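Local coordinates for prolyl endopeptidase (PDB 2BKL), which probably hydrolyses oligopeptides on the carboxyl side of proline, and of alanine, as a serine peptidase of the S9A family, at residues Thr176-Leu187 with Tyr201-Leu209. Numbering follows the deposited sequence.
With SO4 (sulfate ion), chain F.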
ATOM      1  N   THR A 176     -24.937 -10.417   1.783  1.00  7.18           N
ATOM      2  CA  THR A 176     -25.567 -11.699   1.473  1.00  8.12           C
ATOM      3  C   THR A 176     -26.373 -11.610   0.183  1.00  7.94           C
ATOM      4  O   THR A 176     -26.765 -10.529  -0.214  1.00  7.93           O
ATOM      5  CB  THR A 176     -26.435 -12.192   2.633  1.00  9.76           C
ATOM      6  OG1 THR A 176     -27.176 -11.109   3.199  1.00  8.06           O
ATOM      7  CG2 THR A 176     -25.541 -12.687   3.781  1.00  9.04           C
ATOM      8  N   PRO A 177     -26.591 -12.734  -0.494  1.00  8.05           N
ATOM      9  CA  PRO A 177     -27.334 -12.734  -1.771  1.00  8.86           C
ATOM     10  C   PRO A 177     -28.729 -12.089  -1.711  1.00  9.20           C
ATOM     11  O   PRO A 177     -29.192 -11.593  -2.752  1.00 11.10           O
ATOM     12  CB  PRO A 177     -27.430 -14.214  -2.123  1.00 10.49           C
ATOM     13  CG  PRO A 177     -26.468 -14.935  -1.306  1.00 11.29           C
ATOM     14  CD  PRO A 177     -26.075 -14.072  -0.153  1.00  9.04           C
ATOM     15  N   ASP A 178     -29.380 -12.073  -0.548  1.00  8.34           N
ATOM     16  CA  ASP A 178     -30.695 -11.439  -0.395  1.00  9.61           C
ATOM     17  C   ASP A 178     -30.657  -9.923  -0.272  1.00  9.63           C
ATOM     18  O   ASP A 178     -31.705  -9.286  -0.206  1.00 10.35           O
ATOM     19  CB  ASP A 178     -31.444 -12.039   0.797  1.00 10.06           C
ATOM     20  CG  ASP A 178     -30.710 -11.865   2.138  1.00 12.67           C
ATOM     21  OD1 ASP A 178     -29.698 -11.124   2.207  1.00  9.85           O
ATOM     22  OD2 ASP A 178     -31.117 -12.443   3.186  1.00 15.20           O
ATOM     23  N   SER A 179     -29.451  -9.364  -0.239  1.00  8.65           N
ATOM     24  CA  SER A 179     -29.229  -7.918  -0.108  1.00 10.16           C
ATOM     25  C   SER A 179     -29.850  -7.346   1.170  1.00  9.16           C
ATOM     26  O   SER A 179     -30.062  -6.122   1.258  1.00 11.99           O
ATOM     27  CB  SER A 179     -29.761  -7.144  -1.329  1.00  9.72           C
ATOM     28  OG  SER A 179     -29.075  -7.545  -2.486  1.00 11.85           O
ATOM     29  N   LYS A 180     -30.078  -8.196   2.161  1.00  9.41           N
ATOM     30  CA  LYS A 180     -30.736  -7.770   3.393  1.00  9.31           C
ATOM     31  C   LYS A 180     -29.759  -7.331   4.487  1.00  9.05           C
ATOM     32  O   LYS A 180     -30.185  -6.763   5.504  1.00  9.80           O
ATOM     33  CB  LYS A 180     -31.643  -8.886   3.919  1.00 12.31           C
ATOM     34  CG  LYS A 180     -32.860  -9.116   3.017  1.00 15.41           C
ATOM     35  CD  LYS A 180     -34.031  -9.762   3.725  1.00 20.79           C
ATOM     36  CE  LYS A 180     -35.263  -9.882   2.820  1.00 21.67           C
ATOM     37  NZ  LYS A 180     -35.642  -8.569   2.205  1.00 24.50           N
ATOM     38  N   GLY A 181     -28.465  -7.529   4.264  1.00  7.41           N
ATOM     39  CA  GLY A 181     -27.460  -7.134   5.235  1.00  8.51           C
ATOM     40  C   GLY A 181     -26.097  -7.633   4.795  1.00  6.73           C
ATOM     41  O   GLY A 181     -25.919  -8.186   3.679  1.00  6.93           O
ATOM     42  N   PHE A 182     -25.090  -7.399   5.618  1.00  7.20           N
ATOM     43  CA  PHE A 182     -23.728  -7.732   5.244  1.00  6.56           C
ATOM     44  C   PHE A 182     -22.894  -8.165   6.457  1.00  7.51           C
ATOM     45  O   PHE A 182     -23.131  -7.738   7.603  1.00  6.65           O
ATOM     46  CB  PHE A 182     -23.066  -6.559   4.541  1.00  7.33           C
ATOM     47  CG  PHE A 182     -23.152  -5.255   5.287  1.00  6.30           C
ATOM     48  CD1 PHE A 182     -22.245  -4.961   6.328  1.00  7.06           C
ATOM     49  CD2 PHE A 182     -24.076  -4.285   4.913  1.00  6.37           C
ATOM     50  CE1 PHE A 182     -22.332  -3.734   6.998  1.00  8.74           C
ATOM     51  CE2 PHE A 182     -24.144  -3.051   5.592  1.00  7.52           C
ATOM     52  CZ  PHE A 182     -23.270  -2.791   6.604  1.00  8.99           C
ATOM     53  N   TYR A 183     -21.943  -9.054   6.199  1.00  6.79           N
ATOM     54  CA  TYR A 183     -20.878  -9.391   7.148  1.00  7.71           C
ATOM     55  C   TYR A 183     -19.800  -8.333   7.101  1.00  7.96           C
ATOM     56  O   TYR A 183     -19.495  -7.791   6.046  1.00  7.35           O
ATOM     57  CB  TYR A 183     -20.252 -10.734   6.778  1.00  7.32           C
ATOM     58  CG  TYR A 183     -21.178 -11.921   6.945  1.00  7.30           C
ATOM     59  CD1 TYR A 183     -21.306 -12.588   8.171  1.00  7.76           C
ATOM     60  CD2 TYR A 183     -21.902 -12.423   5.867  1.00  7.45           C
ATOM     61  CE1 TYR A 183     -22.116 -13.654   8.315  1.00  9.85           C
ATOM     62  CE2 TYR A 183     -22.753 -13.488   6.024  1.00  8.39           C
ATOM     63  CZ  TYR A 183     -22.841 -14.111   7.245  1.00  9.13           C
ATOM     64  OH  TYR A 183     -23.662 -15.197   7.438  1.00  9.32           O
ATOM     65  N   TYR A 184     -19.185  -8.045   8.233  1.00  6.09           N
ATOM     66  CA  TYR A 184     -18.119  -7.047   8.265  1.00  6.63           C
ATOM     67  C   TYR A 184     -17.251  -7.215   9.504  1.00  7.51           C
ATOM     68  O   TYR A 184     -17.643  -7.836  10.488  1.00  7.85           O
ATOM     69  CB  TYR A 184     -18.681  -5.607   8.198  1.00  6.62           C
ATOM     70  CG  TYR A 184     -19.451  -5.223   9.441  1.00  7.45           C
ATOM     71  CD1 TYR A 184     -20.722  -5.725   9.711  1.00  6.96           C
ATOM     72  CD2 TYR A 184     -18.866  -4.450  10.419  1.00  7.82           C
ATOM     73  CE1 TYR A 184     -21.404  -5.400  10.888  1.00  9.08           C
ATOM     74  CE2 TYR A 184     -19.549  -4.115  11.590  1.00  8.18           C
ATOM     75  CZ  TYR A 184     -20.806  -4.610  11.832  1.00  7.48           C
ATOM     76  OH  TYR A 184     -21.472  -4.298  12.995  1.00 10.29           O
ATOM     77  N   GLU A 185     -16.072  -6.624   9.424  1.00  7.08           N
ATOM     78  CA  GLU A 185     -15.050  -6.616  10.468  1.00  6.34           C
ATOM     79  C   GLU A 185     -15.233  -5.362  11.301  1.00  6.88           C
ATOM     80  O   GLU A 185     -15.261  -4.256  10.770  1.00  7.89           O
ATOM     81  CB  GLU A 185     -13.673  -6.585   9.840  1.00  6.95           C
ATOM     82  CG  GLU A 185     -13.322  -7.743   8.915  1.00  7.84           C
ATOM     83  CD  GLU A 185     -14.107  -7.864   7.602  1.00 10.87           C
ATOM     84  OE1 GLU A 185     -14.563  -6.880   7.021  1.00  9.15           O
ATOM     85  OE2 GLU A 185     -14.303  -9.015   7.108  1.00 12.60           O
ATOM     86  N   TRP A 186     -15.379  -5.544  12.617  1.00  7.79           N
ATOM     87  CA  TRP A 186     -15.777  -4.485  13.536  1.00  7.82           C
ATOM     88  C   TRP A 186     -14.773  -4.342  14.684  1.00  8.97           C
ATOM     89  O   TRP A 186     -14.303  -5.339  15.226  1.00  9.90           O
ATOM     90  CB  TRP A 186     -17.155  -4.817  14.136  1.00  7.34           C
ATOM     91  CG  TRP A 186     -17.679  -3.738  15.004  1.00  8.87           C
ATOM     92  CD1 TRP A 186     -18.029  -2.462  14.639  1.00  9.82           C
ATOM     93  CD2 TRP A 186     -17.942  -3.834  16.401  1.00 11.42           C
ATOM     94  NE1 TRP A 186     -18.475  -1.761  15.739  1.00 10.04           N
ATOM     95  CE2 TRP A 186     -18.451  -2.587  16.824  1.00  9.66           C
ATOM     96  CE3 TRP A 186     -17.811  -4.854  17.339  1.00 11.00           C
ATOM     97  CZ2 TRP A 186     -18.809  -2.338  18.151  1.00 12.68           C
ATOM     98  CZ3 TRP A 186     -18.171  -4.609  18.656  1.00 14.37           C
ATOM     99  CH2 TRP A 186     -18.661  -3.367  19.043  1.00 12.51           C
ATOM    100  N   LEU A 187     -14.494  -3.101  15.086  1.00  6.80           N
ATOM    101  CA  LEU A 187     -13.737  -2.809  16.310  1.00  9.02           C
ATOM    102  C   LEU A 187     -14.643  -2.140  17.328  1.00 11.41           C
ATOM    103  O   LEU A 187     -15.407  -1.235  16.984  1.00 11.37           O
ATOM    104  CB  LEU A 187     -12.580  -1.866  16.016  1.00 10.77           C
ATOM    105  CG  LEU A 187     -11.432  -2.426  15.202  1.00 12.23           C
ATOM    106  CD1 LEU A 187     -10.505  -1.333  14.756  1.00 12.06           C
ATOM    107  CD2 LEU A 187     -10.654  -3.439  16.009  1.00 11.60           C
ATOM    108  N   TYR A 201      -8.824  -6.799  18.810  1.00  6.41           N
ATOM    109  CA  TYR A 201     -10.240  -6.806  19.193  1.00  7.19           C
ATOM    110  C   TYR A 201     -11.225  -6.886  18.037  1.00  8.05           C
ATOM    111  O   TYR A 201     -12.444  -6.912  18.259  1.00  8.58           O
ATOM    112  CB  TYR A 201     -10.545  -5.586  20.073  1.00  7.39           C
ATOM    113  CG  TYR A 201     -10.014  -5.759  21.479  1.00  6.47           C
ATOM    114  CD1 TYR A 201      -8.694  -5.452  21.797  1.00  7.52           C
ATOM    115  CD2 TYR A 201     -10.813  -6.295  22.485  1.00  7.33           C
ATOM    116  CE1 TYR A 201      -8.223  -5.635  23.070  1.00  7.22           C
ATOM    117  CE2 TYR A 201     -10.322  -6.466  23.749  1.00  8.51           C
ATOM    118  CZ  TYR A 201      -9.037  -6.137  24.038  1.00  7.36           C
ATOM    119  OH  TYR A 201      -8.528  -6.306  25.314  1.00 12.60           O
ATOM    120  N   THR A 202     -10.710  -6.988  16.825  1.00  7.31           N
ATOM    121  CA  THR A 202     -11.550  -7.143  15.640  1.00  8.17           C
ATOM    122  C   THR A 202     -12.457  -8.321  15.812  1.00  8.05           C
ATOM    123  O   THR A 202     -11.986  -9.418  16.157  1.00  8.61           O
ATOM    124  CB  THR A 202     -10.691  -7.356  14.385  1.00  8.47           C
ATOM    125  OG1 THR A 202      -9.714  -6.303  14.278  1.00  9.18           O
ATOM    126  CG2 THR A 202     -11.523  -7.234  13.128  1.00 10.98           C
ATOM    127  N   THR A 203     -13.711  -8.114  15.440  1.00  8.02           N
ATOM    128  CA  THR A 203     -14.723  -9.127  15.493  1.00  7.51           C
ATOM    129  C   THR A 203     -15.443  -9.193  14.157  1.00  7.57           C
ATOM    130  O   THR A 203     -15.568  -8.190  13.471  1.00  9.81           O
ATOM    131  CB  THR A 203     -15.697  -8.742  16.621  1.00 11.53           C
ATOM    132  OG1 THR A 203     -14.932  -8.601  17.844  1.00 15.64           O
ATOM    133  CG2 THR A 203     -16.651  -9.819  16.906  1.00 14.66           C
ATOM    134  N   ILE A 204     -15.935 -10.356  13.778  1.00  7.21           N
ATOM    135  CA  ILE A 204     -16.823 -10.422  12.626  1.00  6.57           C
ATOM    136  C   ILE A 204     -18.260 -10.336  13.096  1.00  7.01           C
ATOM    137  O   ILE A 204     -18.634 -11.082  13.991  1.00  7.74           O
ATOM    138  CB  ILE A 204     -16.623 -11.700  11.808  1.00  7.66           C
ATOM    139  CG1 ILE A 204     -15.151 -11.939  11.470  1.00  7.82           C
ATOM    140  CG2 ILE A 204     -17.508 -11.673  10.548  1.00  7.93           C
ATOM    141  CD1 ILE A 204     -14.442 -10.851  10.726  1.00  8.12           C
ATOM    142  N   ARG A 205     -19.018  -9.392  12.528  1.00  7.82           N
ATOM    143  CA  ARG A 205     -20.434  -9.201  12.832  1.00  8.50           C
ATOM    144  C   ARG A 205     -21.281  -9.261  11.561  1.00  7.64           C
ATOM    145  O   ARG A 205     -20.756  -9.202  10.464  1.00  7.68           O
ATOM    146  CB  ARG A 205     -20.660  -7.884  13.565  1.00  8.45           C
ATOM    147  CG  ARG A 205     -19.885  -7.824  14.901  1.00  9.50           C
ATOM    148  CD  ARG A 205     -20.547  -6.941  15.943  1.00 11.23           C
ATOM    149  NE  ARG A 205     -20.789  -5.594  15.450  1.00 14.01           N
ATOM    150  CZ  ARG A 205     -21.367  -4.629  16.179  1.00 15.27           C
ATOM    151  NH1 ARG A 205     -21.711  -4.876  17.446  1.00 17.83           N
ATOM    152  NH2 ARG A 205     -21.596  -3.431  15.656  1.00 15.34           N
ATOM    153  N   TYR A 206     -22.588  -9.408  11.737  1.00  6.88           N
ATOM    154  CA  TYR A 206     -23.545  -9.341  10.629  1.00  8.02           C
ATOM    155  C   TYR A 206     -24.497  -8.216  10.928  1.00  9.78           C
ATOM    156  O   TYR A 206     -25.117  -8.183  12.000  1.00  9.82           O
ATOM    157  CB  TYR A 206     -24.339 -10.630  10.411  1.00  9.26           C
ATOM    158  CG  TYR A 206     -25.222 -10.550   9.176  1.00  9.19           C
ATOM    159  CD1 TYR A 206     -24.707 -10.829   7.940  1.00  8.42           C
ATOM    160  CD2 TYR A 206     -26.546 -10.162   9.243  1.00  9.86           C
ATOM    161  CE1 TYR A 206     -25.474 -10.727   6.787  1.00  9.59           C
ATOM    162  CE2 TYR A 206     -27.327 -10.060   8.098  1.00  9.39           C
ATOM    163  CZ  TYR A 206     -26.780 -10.360   6.869  1.00 10.14           C
ATOM    164  OH  TYR A 206     -27.566 -10.244   5.740  1.00 10.78           O
ATOM    165  N   HIS A 207     -24.631  -7.295   9.995  1.00  8.22           N
ATOM    166  CA  HIS A 207     -25.560  -6.185  10.144  1.00  6.80           C
ATOM    167  C   HIS A 207     -26.764  -6.428   9.235  1.00  9.14           C
ATOM    168  O   HIS A 207     -26.618  -6.561   8.014  1.00  8.53           O
ATOM    169  CB  HIS A 207     -24.932  -4.850   9.785  1.00  7.87           C
ATOM    170  CG  HIS A 207     -25.902  -3.729   9.915  1.00  8.64           C
ATOM    171  ND1 HIS A 207     -26.557  -3.486  11.096  1.00  8.41           N
ATOM    172  CD2 HIS A 207     -26.411  -2.864   9.011  1.00  7.26           C
ATOM    173  CE1 HIS A 207     -27.403  -2.486  10.926  1.00 10.08           C
ATOM    174  NE2 HIS A 207     -27.334  -2.082   9.677  1.00  9.12           N
ATOM    175  N   THR A 208     -27.944  -6.510   9.829  1.00  9.16           N
ATOM    176  CA  THR A 208     -29.188  -6.565   9.065  1.00  9.72           C
ATOM    177  C   THR A 208     -29.649  -5.136   8.774  1.00 10.35           C
ATOM    178  O   THR A 208     -29.779  -4.323   9.703  1.00 10.26           O
ATOM    179  CB  THR A 208     -30.250  -7.317   9.869  1.00  8.49           C
ATOM    180  OG1 THR A 208     -29.874  -8.704  10.046  1.00 11.16           O
ATOM    181  CG2 THR A 208     -31.605  -7.338   9.105  1.00  9.96           C
ATOM    182  N   LEU A 209     -29.860  -4.787   7.515  1.00  8.98           N
ATOM    183  CA  LEU A 209     -30.259  -3.430   7.161  1.00  9.72           C
ATOM    184  C   LEU A 209     -31.548  -3.071   7.863  1.00 11.50           C
ATOM    185  O   LEU A 209     -32.486  -3.883   7.915  1.00 12.81           O
ATOM    186  CB  LEU A 209     -30.510  -3.278   5.659  1.00 13.11           C
ATOM    187  CG  LEU A 209     -29.354  -3.268   4.678  1.00 15.36           C
ATOM    188  CD1 LEU A 209     -29.831  -2.773   3.293  1.00 14.15           C
ATOM    189  CD2 LEU A 209     -28.204  -2.418   5.164  1.00 13.72           C
TER
HETATM  190  S   SO4 F1680     -29.084 -15.508   1.806  1.00 26.22           S
HETATM  191  O1  SO4 F1680     -29.672 -15.474   3.144  1.00 29.88           O
HETATM  192  O2  SO4 F1680     -28.940 -14.126   1.420  1.00 25.75           O
HETATM  193  O3  SO4 F1680     -27.858 -16.308   1.851  1.00 28.64           O
HETATM  194  O4  SO4 F1680     -30.005 -16.148   0.851  1.00 31.60           O
HETATM  195  O   HOH W   1     -30.125 -11.783   5.791  1.00 27.31           O
HETATM  196  O   HOH W   2     -32.739  -5.932   6.031  1.00 19.92           O
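With CG of Trp186 anti to the backbone N (chi1 -176°) and the Arg205 chain bent at chi3 (-55°), the guanidinium comes to lie flat on the indole. CZ of Arg205 sits 3.6 Å from the centroid of the six-membered ring of Trp186, a stacked cation-pi pair. The same group donates side-on to the phenol of Tyr184, NE to OH at 2.9 Å and NH2 to OH at 2.8 Å; both bonds are bent, with OH tilted from the guanidinium plane, and together they fix its rotation. The Tyr184 hydroxyl also hydrogen-bonds Asp216, whose ion pair with Arg205 is long and weak.

On the face of the sheet that carries Tyr183 and Tyr206, Tyr206 turns an edge to Tyr183, its CD1 3.6 Å above the centre of that ring. OH of Tyr206 lies 2.7 Å from OG1 of Thr176, which donates in turn to OD1 of Asp178; OD1 also accepts from N of Lys180, forming an Asx turn.

In this antiparallel ladder Tyr184–Arg205 is a direct hydrogen-bonded pair and Tyr183–Tyr206 a direct non-hydrogen-bonded one, whereas Trp186 pairs with Thr203 and stacks on Arg205 diagonally. The two middle strands of a four-stranded propeller blade, they are flanked by strands 174-175 and 217-220; Tyr184 packs against strand 148-153, and Ile204 against strand 229-234.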